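3-dehydroshikimate dehydratase (Pseudomonas putida, PDB 5HMQ) catalyses the metal-dependent dehydration of 3-dehydroshikimate to protocatechuate, a shared intermediate of quinate and shikimate breakdown, as a homodimer of two-domain chains. Local coordinates at residues L450-L455 with L499-N504; G394-E399 with L410-E415; F287-A292 with T382-Q387; L576-A581 with G613-A618; F225-L230 with E268-R273. All blocks are in the same frame, centred on the assembly; numbering follows the deposited sequence.

Contact 1: L450-L455 with L499-N504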
# COMPACT_ATOMS: atom_id res chain seq x y z
N LEU C 450 -10.26 -2.27 6.46
CA LEU C 450 -9.09 -1.43 6.26
C LEU C 450 -8.20 -1.98 5.15
O LEU C 450 -8.20 -3.19 4.90
CB LEU C 450 -8.27 -1.32 7.55
CG LEU C 450 -8.97 -0.71 8.77
CD1 LEU C 450 -8.11 -0.85 10.01
CD2 LEU C 450 -9.31 0.75 8.51
N PRO C 451 -7.45 -1.12 4.46
CA PRO C 451 -6.47 -1.62 3.49
C PRO C 451 -5.43 -2.49 4.17
O PRO C 451 -5.02 -2.22 5.30
CB PRO C 451 -5.86 -0.35 2.90
CG PRO C 451 -6.84 0.73 3.21
CD PRO C 451 -7.47 0.35 4.51
N ALA C 452 -5.01 -3.55 3.47
CA ALA C 452 -4.06 -4.49 4.05
C ALA C 452 -2.77 -3.81 4.49
O ALA C 452 -2.18 -4.18 5.51
CB ALA C 452 -3.75 -5.60 3.04
N GLU C 453 -2.32 -2.81 3.74
CA GLU C 453 -1.04 -2.16 4.03
C GLU C 453 -1.10 -1.19 5.20
O GLU C 453 -0.05 -0.77 5.68
CB GLU C 453 -0.53 -1.41 2.79
CG GLU C 453 -0.83 -2.07 1.46
CD GLU C 453 -2.27 -1.83 1.02
OE1 GLU C 453 -2.83 -0.78 1.40
OE2 GLU C 453 -2.85 -2.70 0.34
N SER C 454 -2.30 -0.82 5.66
CA SER C 454 -2.43 0.16 6.74
C SER C 454 -2.94 -0.45 8.04
O SER C 454 -3.05 0.26 9.04
CB SER C 454 -3.35 1.31 6.31
OG SER C 454 -4.63 0.83 5.93
N LEU C 455 -3.24 -1.76 8.05
CA LEU C 455 -3.90 -2.36 9.20
C LEU C 455 -2.98 -2.40 10.42
O LEU C 455 -3.41 -2.10 11.54
CB LEU C 455 -4.38 -3.78 8.87
CG LEU C 455 -4.88 -4.63 10.05
CD1 LEU C 455 -6.24 -4.19 10.56
CD2 LEU C 455 -4.90 -6.08 9.61
N LEU C 499 -11.48 -6.04 12.82
CA LEU C 499 -10.80 -5.37 11.72
C LEU C 499 -10.69 -6.34 10.55
O LEU C 499 -10.08 -7.40 10.67
CB LEU C 499 -9.42 -4.87 12.15
CG LEU C 499 -9.45 -3.91 13.35
CD1 LEU C 499 -8.09 -3.82 14.01
CD2 LEU C 499 -9.94 -2.53 12.93
N ASN C 500 -11.27 -5.95 9.42
CA ASN C 500 -11.25 -6.73 8.19
C ASN C 500 -10.40 -6.03 7.15
O ASN C 500 -10.04 -4.85 7.28
CB ASN C 500 -12.67 -6.96 7.66
CG ASN C 500 -13.56 -7.70 8.64
OD1 ASN C 500 -13.65 -8.93 8.60
ND2 ASN C 500 -14.22 -6.96 9.52
N ILE C 501 -10.07 -6.77 6.10
CA ILE C 501 -9.23 -6.28 5.01
C ILE C 501 -10.13 -5.85 3.86
O ILE C 501 -10.92 -6.65 3.34
CB ILE C 501 -8.22 -7.35 4.56
CG1 ILE C 501 -7.28 -7.70 5.72
CG2 ILE C 501 -7.43 -6.86 3.35
CD1 ILE C 501 -6.29 -8.80 5.40
N SER C 502 -10.02 -4.58 3.47
CA SER C 502 -10.75 -4.08 2.32
C SER C 502 -10.16 -4.61 1.03
O SER C 502 -9.01 -5.06 0.97
CB SER C 502 -10.72 -2.55 2.29
OG SER C 502 -11.35 -1.99 3.42
N GLU C 503 -10.97 -4.56 -0.02
CA GLU C 503 -10.53 -4.96 -1.35
C GLU C 503 -9.72 -3.82 -1.96
O GLU C 503 -10.04 -2.65 -1.78
CB GLU C 503 -11.73 -5.31 -2.22
CG GLU C 503 -11.39 -6.07 -3.48
CD GLU C 503 -10.74 -7.41 -3.18
OE1 GLU C 503 -9.49 -7.47 -3.17
OE2 GLU C 503 -11.47 -8.39 -2.95
N ASN C 504 -8.65 -4.17 -2.68
CA ASN C 504 -7.85 -3.15 -3.33
C ASN C 504 -8.64 -2.54 -4.48
O ASN C 504 -9.65 -3.09 -4.93
CB ASN C 504 -6.53 -3.71 -3.86
CG ASN C 504 -6.69 -4.60 -5.09
OD1 ASN C 504 -7.43 -4.26 -6.00
ND2 ASN C 504 -5.97 -5.71 -5.14
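Leu450 and Ile501 face each other as a parallel beta bridge, where strand 440-450 runs out beside strand 496-501 in the second vicinal-oxygen-chelate (VOC) module of the dioxygenase-like domain. Two backbone bonds hold the pair. Leu450 N donates to Asn500 O at 2.7 Å, almost straight at 171°. Ser502 N returns a bond of 2.7 Å to Leu450 O, arriving well above the carbonyl plane instead of along a lone pair. The CA of Ile501 also comes within 3.3 Å of Leu450 O as a CA-H...O contact, and this oxygen is therefore approached by two successive residues of the neighbouring strand. Apolar contacts flank the bridge. The CD1 branch of Leu450 meets CD2 of Leu499 at 3.8 Å, the two side chains crossing obliquely, and Ala452 lays its methyl against CG2 of Ile501. From the start of helix 455-465, Leu455 extends CG opposite its own N (chi1 170°), and its CD1 settles 3.6 Å from Leu499 CB, close also to the CD1 of that leucine. Further out, Ser502 OG bonds to Ser519 OG, and the second subunit packs its Phe247 on Leu450 and Pro451. Asn500 points away from 450-455, and its side chain lies about 5 Å from that of His523, a magnesium ligand. The turn that leads into the helix is closed at Pro451 O, which accepts both Ser454 N and Ser454 OG from the same face of its plane, each at 3.1 Å.

Contact 2: G394-E399 with L410-E415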
# COMPACT_ATOMS: atom_id res chain seq x y z
N GLY C 394 -10.21 23.54 14.19
CA GLY C 394 -10.00 22.71 13.02
C GLY C 394 -11.23 21.92 12.63
O GLY C 394 -12.34 22.45 12.53
N PRO C 395 -11.05 20.61 12.40
CA PRO C 395 -12.20 19.77 12.03
C PRO C 395 -13.09 19.41 13.20
O PRO C 395 -14.16 18.82 12.99
CB PRO C 395 -11.53 18.52 11.45
CG PRO C 395 -10.26 18.41 12.23
CD PRO C 395 -9.80 19.84 12.48
N ASN C 396 -12.70 19.74 14.43
CA ASN C 396 -13.46 19.39 15.62
C ASN C 396 -14.50 20.46 15.87
O ASN C 396 -14.18 21.57 16.32
CB ASN C 396 -12.53 19.23 16.82
CG ASN C 396 -13.27 18.82 18.09
OD1 ASN C 396 -14.45 18.47 18.04
ND2 ASN C 396 -12.57 18.84 19.21
N GLU C 397 -15.76 20.15 15.58
CA GLU C 397 -16.87 21.07 15.79
C GLU C 397 -17.62 20.78 17.08
O GLU C 397 -18.68 21.37 17.32
CB GLU C 397 -17.82 21.04 14.59
CG GLU C 397 -17.13 21.45 13.29
CD GLU C 397 -18.09 21.56 12.13
OE1 GLU C 397 -19.32 21.51 12.35
OE2 GLU C 397 -17.61 21.70 10.98
N CYS C 398 -17.12 19.87 17.91
CA CYS C 398 -17.63 19.66 19.25
C CYS C 398 -16.81 20.48 20.24
O CYS C 398 -15.77 21.05 19.91
CB CYS C 398 -17.60 18.18 19.62
SG CYS C 398 -18.78 17.16 18.71
N GLU C 399 -17.29 20.53 21.48
CA GLU C 399 -16.62 21.30 22.52
C GLU C 399 -15.72 20.44 23.41
O GLU C 399 -14.97 20.99 24.22
CB GLU C 399 -17.65 22.04 23.38
CG GLU C 399 -18.55 22.95 22.55
CD GLU C 399 -19.15 24.09 23.34
OE1 GLU C 399 -18.75 24.29 24.51
OE2 GLU C 399 -20.03 24.79 22.79
N LEU C 410 -12.43 11.41 13.33
CA LEU C 410 -12.11 11.95 14.64
C LEU C 410 -12.61 11.03 15.75
O LEU C 410 -13.56 10.26 15.55
CB LEU C 410 -12.72 13.35 14.82
CG LEU C 410 -12.28 14.41 13.81
CD1 LEU C 410 -12.94 15.74 14.11
CD2 LEU C 410 -10.76 14.54 13.80
N LEU C 411 -11.97 11.11 16.91
CA LEU C 411 -12.42 10.42 18.12
C LEU C 411 -12.63 11.47 19.21
O LEU C 411 -11.67 12.04 19.72
CB LEU C 411 -11.40 9.37 18.57
CG LEU C 411 -11.17 8.16 17.67
CD1 LEU C 411 -9.96 7.37 18.13
CD2 LEU C 411 -12.40 7.27 17.65
N TYR C 412 -13.90 11.71 19.56
CA TYR C 412 -14.22 12.67 20.61
C TYR C 412 -14.08 12.02 21.98
O TYR C 412 -14.50 10.87 22.19
CB TYR C 412 -15.64 13.20 20.45
CG TYR C 412 -15.97 13.74 19.09
CD1 TYR C 412 -15.35 14.87 18.58
CD2 TYR C 412 -16.95 13.14 18.31
CE1 TYR C 412 -15.66 15.37 17.34
CE2 TYR C 412 -17.28 13.63 17.07
CZ TYR C 412 -16.64 14.75 16.58
OH TYR C 412 -16.97 15.23 15.34
N LEU C 413 -13.51 12.76 22.92
CA LEU C 413 -13.32 12.30 24.29
C LEU C 413 -14.40 12.94 25.15
O LEU C 413 -14.24 14.07 25.62
CB LEU C 413 -11.92 12.64 24.79
CG LEU C 413 -10.79 12.19 23.86
CD1 LEU C 413 -9.43 12.61 24.40
CD2 LEU C 413 -10.84 10.68 23.64
N VAL C 414 -15.50 12.22 25.36
CA VAL C 414 -16.67 12.74 26.06
C VAL C 414 -16.64 12.24 27.49
O VAL C 414 -16.68 11.03 27.74
CB VAL C 414 -17.97 12.34 25.35
CG1 VAL C 414 -19.17 12.85 26.12
CG2 VAL C 414 -17.98 12.86 23.93
N GLU C 415 -16.58 13.17 28.44
CA GLU C 415 -16.69 12.88 29.86
C GLU C 415 -18.13 13.10 30.31
O GLU C 415 -18.67 14.20 30.16
CB GLU C 415 -15.72 13.75 30.66
CG GLU C 415 -15.13 13.06 31.88
CD GLU C 415 -14.03 13.89 32.53
OE1 GLU C 415 -14.29 15.05 32.89
OE2 GLU C 415 -12.90 13.37 32.67
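Asn396 OD1 takes the backbone N-H of Cys398 at 3.0 Å, closing an Asx turn, and the same oxygen lies at the edge of the Tyr412 ring, 3.4 Å from CE1. The donor stands above the amide carbonyl plane, and the bond is bent. With its CG anti to the backbone N (chi1 -178°), Asn396 reaches in beside the ring, whose plane is 36° from that of the amide. Its ND2 is held by the carbonyls of Val400 and Phe389, which fixes the rotation of the amide and holds OD1 near Cys398 N and the ring edge. The Asx turn places Cys398 over one face of Tyr412: SG sits 3.9 Å from the ring centroid and 15° off the normal, a Cys sulfur-aromatic contact. At its far end, Tyr412 OH bonds to Glu302. Beside the ring, Leu410 pushes CD1 against Pro395, 3.5 Å from its O and 4.1 Å from its CB. Phe352 of helix 352-360 packs on Pro395, Leu410 and Tyr412, while Tyr40 of the second subunit packs on Pro395. The arrangement lays the connection between strands 388-389 and 402-404 over one face of strand 410-414, within the beta sheet of the first VOC module.

Contact 3: F287-A292 with T382-Q387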
# COMPACT_ATOMS: atom_id res chain seq x y z
N PHE C 287 9.81 5.13 28.75
CA PHE C 287 8.66 6.00 28.53
C PHE C 287 7.52 5.65 29.49
O PHE C 287 7.14 4.48 29.62
CB PHE C 287 8.19 5.86 27.08
CG PHE C 287 7.26 6.95 26.61
CD1 PHE C 287 7.66 8.27 26.61
CD2 PHE C 287 5.99 6.64 26.15
CE1 PHE C 287 6.81 9.27 26.17
CE2 PHE C 287 5.13 7.63 25.71
CZ PHE C 287 5.54 8.95 25.72
N SER C 288 7.01 6.66 30.18
CA SER C 288 5.97 6.48 31.20
C SER C 288 4.87 7.50 30.95
O SER C 288 4.76 8.52 31.66
CB SER C 288 6.55 6.61 32.61
OG SER C 288 7.25 7.82 32.78
N PRO C 289 4.02 7.27 29.95
CA PRO C 289 2.95 8.22 29.64
C PRO C 289 1.79 8.04 30.61
O PRO C 289 1.77 7.08 31.39
CB PRO C 289 2.55 7.84 28.21
CG PRO C 289 2.79 6.37 28.16
CD PRO C 289 3.99 6.10 29.05
N PRO C 290 0.81 8.95 30.60
CA PRO C 290 -0.38 8.76 31.44
C PRO C 290 -1.10 7.47 31.09
O PRO C 290 -1.23 7.13 29.90
CB PRO C 290 -1.25 9.99 31.10
CG PRO C 290 -0.30 10.99 30.55
CD PRO C 290 0.77 10.22 29.85
N PRO C 291 -1.54 6.71 32.09
CA PRO C 291 -2.35 5.53 31.80
C PRO C 291 -3.62 5.90 31.05
O PRO C 291 -4.14 7.01 31.17
CB PRO C 291 -2.67 4.97 33.19
CG PRO C 291 -1.58 5.50 34.07
CD PRO C 291 -1.27 6.86 33.53
N ALA C 292 -4.11 4.95 30.25
CA ALA C 292 -5.31 5.19 29.47
C ALA C 292 -6.52 5.38 30.39
O ALA C 292 -6.61 4.77 31.46
CB ALA C 292 -5.57 4.04 28.51
N THR C 382 -1.66 12.42 23.13
CA THR C 382 -0.61 13.36 22.76
C THR C 382 0.78 12.79 23.05
O THR C 382 1.71 12.98 22.27
CB THR C 382 -0.81 14.69 23.51
OG1 THR C 382 -2.10 15.21 23.21
CG2 THR C 382 0.26 15.70 23.10
N ALA C 383 0.93 12.07 24.17
CA ALA C 383 2.22 11.49 24.51
C ALA C 383 2.68 10.49 23.46
O ALA C 383 3.88 10.38 23.18
CB ALA C 383 2.16 10.83 25.89
N PHE C 384 1.75 9.75 22.87
CA PHE C 384 2.06 8.85 21.77
C PHE C 384 1.97 9.54 20.42
O PHE C 384 1.91 8.87 19.38
CB PHE C 384 1.16 7.62 21.81
CG PHE C 384 1.55 6.62 22.86
CD1 PHE C 384 2.64 5.78 22.66
CD2 PHE C 384 0.84 6.51 24.04
CE1 PHE C 384 3.00 4.86 23.62
CE2 PHE C 384 1.20 5.59 25.00
CZ PHE C 384 2.28 4.76 24.80
N ARG C 385 1.94 10.88 20.42
CA ARG C 385 2.10 11.70 19.22
C ARG C 385 0.93 11.52 18.25
O ARG C 385 1.11 11.55 17.03
CB ARG C 385 3.43 11.41 18.54
CG ARG C 385 4.60 11.64 19.48
CD ARG C 385 5.88 11.00 18.98
NE ARG C 385 6.94 11.16 19.97
CZ ARG C 385 8.05 11.85 19.77
NH1 ARG C 385 8.26 12.46 18.61
NH2 ARG C 385 8.96 11.93 20.73
N GLY C 386 -0.27 11.35 18.78
CA GLY C 386 -1.45 11.52 17.97
C GLY C 386 -1.73 13.00 17.79
O GLY C 386 -1.16 13.85 18.47
N GLN C 387 -2.61 13.31 16.84
CA GLN C 387 -2.92 14.71 16.58
C GLN C 387 -4.19 15.10 17.32
O GLN C 387 -5.28 14.65 16.94
CB GLN C 387 -3.08 14.97 15.09
CG GLN C 387 -3.39 16.42 14.78
CD GLN C 387 -3.47 16.72 13.29
OE1 GLN C 387 -3.58 15.81 12.48
NE2 GLN C 387 -3.42 18.00 12.94
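Phe287 and Phe384 form a T-shaped (edge-to-face) pair that joins the linker between the TIM barrel and the first VOC module to the C-terminal end of helix 374-383. The edge of Phe287 points to the face of Phe384; the centroids are 5.5 Å apart and the planes stand at 76°. CE2 of Phe287 leads, lying 4.0 Å above the Phe384 plane and offset toward its rim. A chi1 of -164° stretches the Phe287 side chain out from its N and also brings its CZ to Ala383, 3.4 Å from the O and 3.9 Å from the CB. Aliphatic contacts come from the prolines: Pro289 CB touches the Ala383 methyl at 3.8 Å, its CG meets CE2 of Phe384 at 3.6 Å, and Pro290 CD adds a looser contact to the same methyl. Ala383 thus fits among one aromatic and two proline rings, while Ser464 and Leu465 of helix 455-465 pack on Phe384. Polar bonds tie the surroundings: Arg261 of helix 252-276 donates to Phe384 O, and Glu267 accepts from Phe287 N. The helix itself ends in a Schellman motif with Arg385, at positive phi, as C-prime residue: Gly386 N bonds to Ala381 O, and Arg385 N to Thr382 O at 2.8 Å.

Contact 4: L576-A581 with G613-A618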
# COMPACT_ATOMS: atom_id res chain seq x y z
N LEU C 576 -29.33 -16.56 12.82
CA LEU C 576 -28.10 -17.33 12.78
C LEU C 576 -27.65 -17.66 14.20
O LEU C 576 -27.96 -16.93 15.15
CB LEU C 576 -27.01 -16.55 12.03
CG LEU C 576 -27.36 -16.27 10.57
CD1 LEU C 576 -26.52 -15.13 10.03
CD2 LEU C 576 -27.16 -17.51 9.72
N TYR C 577 -26.90 -18.75 14.34
CA TYR C 577 -26.67 -19.35 15.64
C TYR C 577 -25.21 -19.75 15.80
O TYR C 577 -24.54 -20.13 14.83
CB TYR C 577 -27.57 -20.57 15.85
CG TYR C 577 -27.35 -21.31 17.15
CD1 TYR C 577 -27.87 -20.83 18.35
CD2 TYR C 577 -26.62 -22.49 17.18
CE1 TYR C 577 -27.67 -21.51 19.54
CE2 TYR C 577 -26.41 -23.17 18.37
CZ TYR C 577 -26.94 -22.68 19.54
OH TYR C 577 -26.73 -23.35 20.72
N ASP C 578 -24.72 -19.66 17.03
CA ASP C 578 -23.41 -20.16 17.42
C ASP C 578 -23.44 -20.52 18.90
O ASP C 578 -24.21 -19.94 19.67
CB ASP C 578 -22.30 -19.14 17.14
CG ASP C 578 -20.91 -19.73 17.27
OD1 ASP C 578 -20.72 -20.89 16.85
OD2 ASP C 578 -20.02 -19.04 17.80
N ARG C 579 -22.60 -21.48 19.28
CA ARG C 579 -22.52 -21.94 20.66
C ARG C 579 -21.05 -22.14 21.03
O ARG C 579 -20.31 -22.75 20.26
CB ARG C 579 -23.26 -23.27 20.85
CG ARG C 579 -23.14 -23.84 22.26
CD ARG C 579 -23.74 -25.23 22.34
NE ARG C 579 -25.13 -25.31 21.88
CZ ARG C 579 -25.82 -26.45 21.87
NH1 ARG C 579 -25.26 -27.57 22.29
NH2 ARG C 579 -27.08 -26.46 21.44
N ASP C 580 -20.65 -21.64 22.19
CA ASP C 580 -19.28 -21.84 22.65
C ASP C 580 -19.16 -23.23 23.29
O ASP C 580 -20.07 -24.06 23.22
CB ASP C 580 -18.85 -20.72 23.60
CG ASP C 580 -19.75 -20.60 24.83
OD1 ASP C 580 -20.30 -21.62 25.30
OD2 ASP C 580 -19.89 -19.47 25.33
N ALA C 581 -18.01 -23.49 23.93
CA ALA C 581 -17.80 -24.77 24.60
C ALA C 581 -18.36 -24.80 26.01
O ALA C 581 -18.50 -25.89 26.58
CB ALA C 581 -16.31 -25.10 24.63
N GLY C 613 -19.51 -14.93 16.50
CA GLY C 613 -20.21 -15.79 15.56
C GLY C 613 -19.52 -15.86 14.22
O GLY C 613 -20.19 -15.89 13.18
N ALA C 614 -18.18 -15.88 14.21
CA ALA C 614 -17.43 -15.91 12.97
C ALA C 614 -17.70 -17.17 12.16
O ALA C 614 -17.46 -17.17 10.94
CB ALA C 614 -15.93 -15.79 13.25
N ALA C 615 -18.19 -18.24 12.79
CA ALA C 615 -18.49 -19.47 12.07
C ALA C 615 -19.56 -19.28 11.01
O ALA C 615 -19.69 -20.13 10.12
CB ALA C 615 -18.91 -20.56 13.06
N ASN C 616 -20.34 -18.20 11.08
CA ASN C 616 -21.43 -17.95 10.16
C ASN C 616 -21.08 -16.94 9.08
O ASN C 616 -21.97 -16.52 8.33
CB ASN C 616 -22.68 -17.49 10.92
CG ASN C 616 -23.24 -18.56 11.84
OD1 ASN C 616 -23.27 -19.74 11.49
ND2 ASN C 616 -23.69 -18.15 13.02
N VAL C 617 -19.81 -16.53 8.98
CA VAL C 617 -19.44 -15.51 8.00
C VAL C 617 -19.64 -16.02 6.58
O VAL C 617 -20.14 -15.30 5.71
CB VAL C 617 -17.99 -15.04 8.24
CG1 VAL C 617 -17.29 -14.75 6.92
CG2 VAL C 617 -17.99 -13.80 9.12
N ALA C 618 -19.29 -17.29 6.33
CA ALA C 618 -19.49 -17.86 5.00
C ALA C 618 -20.97 -17.87 4.63
O ALA C 618 -21.33 -17.62 3.48
CB ALA C 618 -18.91 -19.28 4.95
O HOH W 1 -17.69 -18.49 15.37
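Asn616 carries CG beside its backbone N, anti to the carbonyl carbon (chi1 -66°), which directs the amide at strand 576-579 and brings ND2 to the carbonyl of Tyr577. The resulting bond, ND2 to Tyr577 O, is 2.8 Å long and nearly straight at 172°. The oxygen lies almost in the amide plane of Asn616, whereas the donor stands well above the carbonyl plane of Tyr577. ND2 also bonds to His588 NE2, and OD1 is bonded to Tyr552 OH, which in turn receives Tyr577 N. Both ends of the amide are therefore engaged, and its rotation is fixed by three groups; a buried polar side chain is satisfied on each side. Leu576 CB lies against the same amide, 3.8 Å from ND2. On the next residue but one, Asp578 faces the turn at 613-616, and its OD2 lies 4.0 Å from Gly613 CA. A water accepts from Ala615 N at 2.6 Å and gives a weak bond to Asp578 OD2, bridging carboxylate and 3-10 turn. Tyr577 points away from that turn, its OH taking Arg579 NE at 2.8 Å in the guanidinium plane and bonding as well to Glu585. The contact joins the edge strand 576-579 of the second VOC sheet to the 3-10 turn that leads into helix 617-625, at the rim of the magnesium site: Gly613 lies about 7 Å from the ion itself and about 6 Å from the side chain of Glu601, one of its ligands.

Contact 5: F225-L230 with E268-R273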
# COMPACT_ATOMS: atom_id res chain seq x y z
N PHE C 225 10.81 -10.04 26.25
CA PHE C 225 12.16 -10.16 25.70
C PHE C 225 13.06 -9.02 26.18
O PHE C 225 14.23 -9.25 26.48
CB PHE C 225 12.09 -10.18 24.17
CG PHE C 225 13.42 -10.39 23.50
CD1 PHE C 225 13.94 -11.66 23.35
CD2 PHE C 225 14.15 -9.31 23.02
CE1 PHE C 225 15.16 -11.86 22.73
CE2 PHE C 225 15.37 -9.51 22.40
CZ PHE C 225 15.88 -10.78 22.26
N LEU C 226 12.52 -7.81 26.25
CA LEU C 226 13.30 -6.66 26.70
C LEU C 226 13.53 -6.68 28.20
O LEU C 226 14.55 -6.17 28.68
CB LEU C 226 12.62 -5.36 26.27
CG LEU C 226 13.40 -4.07 26.52
CD1 LEU C 226 14.77 -4.13 25.87
CD2 LEU C 226 12.62 -2.86 26.01
N ALA C 227 12.58 -7.24 28.96
CA ALA C 227 12.71 -7.24 30.42
C ALA C 227 13.98 -7.92 30.91
O ALA C 227 14.70 -7.31 31.72
CB ALA C 227 11.46 -7.86 31.05
N PRO C 228 14.33 -9.13 30.48
CA PRO C 228 15.61 -9.70 30.92
C PRO C 228 16.82 -8.90 30.46
O PRO C 228 17.85 -8.89 31.15
CB PRO C 228 15.61 -11.12 30.32
CG PRO C 228 14.18 -11.40 30.00
CD PRO C 228 13.59 -10.09 29.63
N ILE C 229 16.72 -8.23 29.31
CA ILE C 229 17.83 -7.41 28.82
C ILE C 229 18.12 -6.28 29.79
O ILE C 229 19.27 -6.05 30.18
CB ILE C 229 17.51 -6.88 27.41
CG1 ILE C 229 17.41 -8.03 26.41
CG2 ILE C 229 18.57 -5.88 26.97
CD1 ILE C 229 16.92 -7.61 25.04
N LEU C 230 17.08 -5.55 30.21
CA LEU C 230 17.28 -4.42 31.11
C LEU C 230 17.70 -4.86 32.51
O LEU C 230 18.33 -4.07 33.22
CB LEU C 230 16.01 -3.57 31.18
CG LEU C 230 15.54 -2.94 29.87
CD1 LEU C 230 14.20 -2.24 30.04
CD2 LEU C 230 16.58 -1.98 29.33
N GLU C 268 6.90 1.34 27.72
CA GLU C 268 5.90 1.37 28.78
C GLU C 268 5.48 -0.04 29.18
O GLU C 268 5.43 -0.38 30.37
CB GLU C 268 4.68 2.19 28.34
CG GLU C 268 3.48 1.98 29.24
CD GLU C 268 2.22 2.62 28.67
OE1 GLU C 268 1.78 2.20 27.59
OE2 GLU C 268 1.70 3.56 29.29
N GLN C 269 5.19 -0.88 28.19
CA GLN C 269 4.81 -2.26 28.48
C GLN C 269 5.95 -3.02 29.12
O GLN C 269 5.72 -3.89 29.97
CB GLN C 269 4.35 -2.98 27.21
CG GLN C 269 3.12 -2.38 26.58
CD GLN C 269 1.95 -2.35 27.55
OE1 GLN C 269 1.46 -1.28 27.90
NE2 GLN C 269 1.51 -3.52 27.98
N THR C 270 7.19 -2.72 28.74
CA THR C 270 8.30 -3.37 29.41
C THR C 270 8.42 -2.88 30.85
O THR C 270 8.54 -3.69 31.77
CB THR C 270 9.60 -3.13 28.64
OG1 THR C 270 9.46 -3.64 27.30
CG2 THR C 270 10.76 -3.82 29.31
N ARG C 271 8.23 -1.57 31.07
CA ARG C 271 8.30 -1.04 32.43
C ARG C 271 7.26 -1.70 33.32
O ARG C 271 7.57 -2.15 34.43
CB ARG C 271 8.10 0.48 32.43
CG ARG C 271 8.02 1.06 33.84
CD ARG C 271 7.90 2.57 33.86
NE ARG C 271 6.74 3.04 33.10
CZ ARG C 271 5.48 2.96 33.53
NH1 ARG C 271 5.21 2.43 34.71
NH2 ARG C 271 4.49 3.41 32.78
N LEU C 272 6.02 -1.82 32.83
CA LEU C 272 4.98 -2.46 33.62
C LEU C 272 5.32 -3.91 33.91
O LEU C 272 5.01 -4.43 34.98
CB LEU C 272 3.64 -2.36 32.89
CG LEU C 272 3.06 -0.96 32.71
CD1 LEU C 272 1.94 -0.96 31.69
CD2 LEU C 272 2.58 -0.41 34.05
N ARG C 273 5.97 -4.59 32.95
CA ARG C 273 6.36 -5.97 33.17
C ARG C 273 7.37 -6.08 34.31
O ARG C 273 7.26 -6.98 35.15
CB ARG C 273 6.92 -6.58 31.89
CG ARG C 273 7.37 -8.02 32.02
CD ARG C 273 6.17 -8.94 32.08
NE ARG C 273 5.30 -8.78 30.92
CZ ARG C 273 5.38 -9.52 29.81
NH1 ARG C 273 6.29 -10.47 29.72
NH2 ARG C 273 4.54 -9.30 28.81
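Van der Waals contacts of Thr270 with Leu226 and Leu230 carry this helix pair, and Thr270 is its central residue, touching Ala227 as well. With chi1 -59°, OG1 sits beside the backbone N and the CG2 methyl projects at helix 222-231, where it meets Leu226 CG at 3.8 Å and Leu230 CD1 at 3.9 Å. The same methyl comes 3.9 Å from Ala227 N, where the two backbones lie nearest, their CA atoms 6.0 Å apart at Ala227 and Thr270. Leu226 crosses the threonine at about a right angle; its CD2 lies 3.5 Å from OG1. That hydroxyl has its polar partner within its own helix, the carbonyl of Leu266. The axes of the two short segments approach to 9.1 Å and cross at -66°. Ala227 CB reaches the aliphatic part of Arg273, 4.2 Å from its CG. At the end of that side chain, NH2 forms a salt bridge with Asp221, just before helix 222-231. Behind the contact, Phe225 and Ile229 pack on Leu166 of strand 162-167, so helix 222-231, in the outer helical layer of the TIM barrel, lies between the strands and helix 252-276. The contact is thus mainly apolar: methyl and methylene groups meet in a buried patch, the threonine hydroxyl is satisfied by Leu266 O, and the arginine charge is paired outside the two segments.

Contact 5, between helices of the barrel side, touches contact 3 at the linker through helix 252-276: Pro289 CG is 3.2 Å from Glu268 OE2. Contact 2 lies about 6 Å from contact 3 at their nearest atoms, both in the N-terminal part of the dioxygenase-like region. Contacts 1 and 4 both reach the sheet of the second VOC module, centres 23 Å apart, and approach its magnesium ion to about 8 Å through the Asn500 side chain and about 7 Å through Gly613. Contact 5 is nearest the catalytic metal site, with Leu226 about 10 Å from Gln193 between side chains. Contacts 1 and 2 both meet the second subunit, as does Gln387 of contact 3.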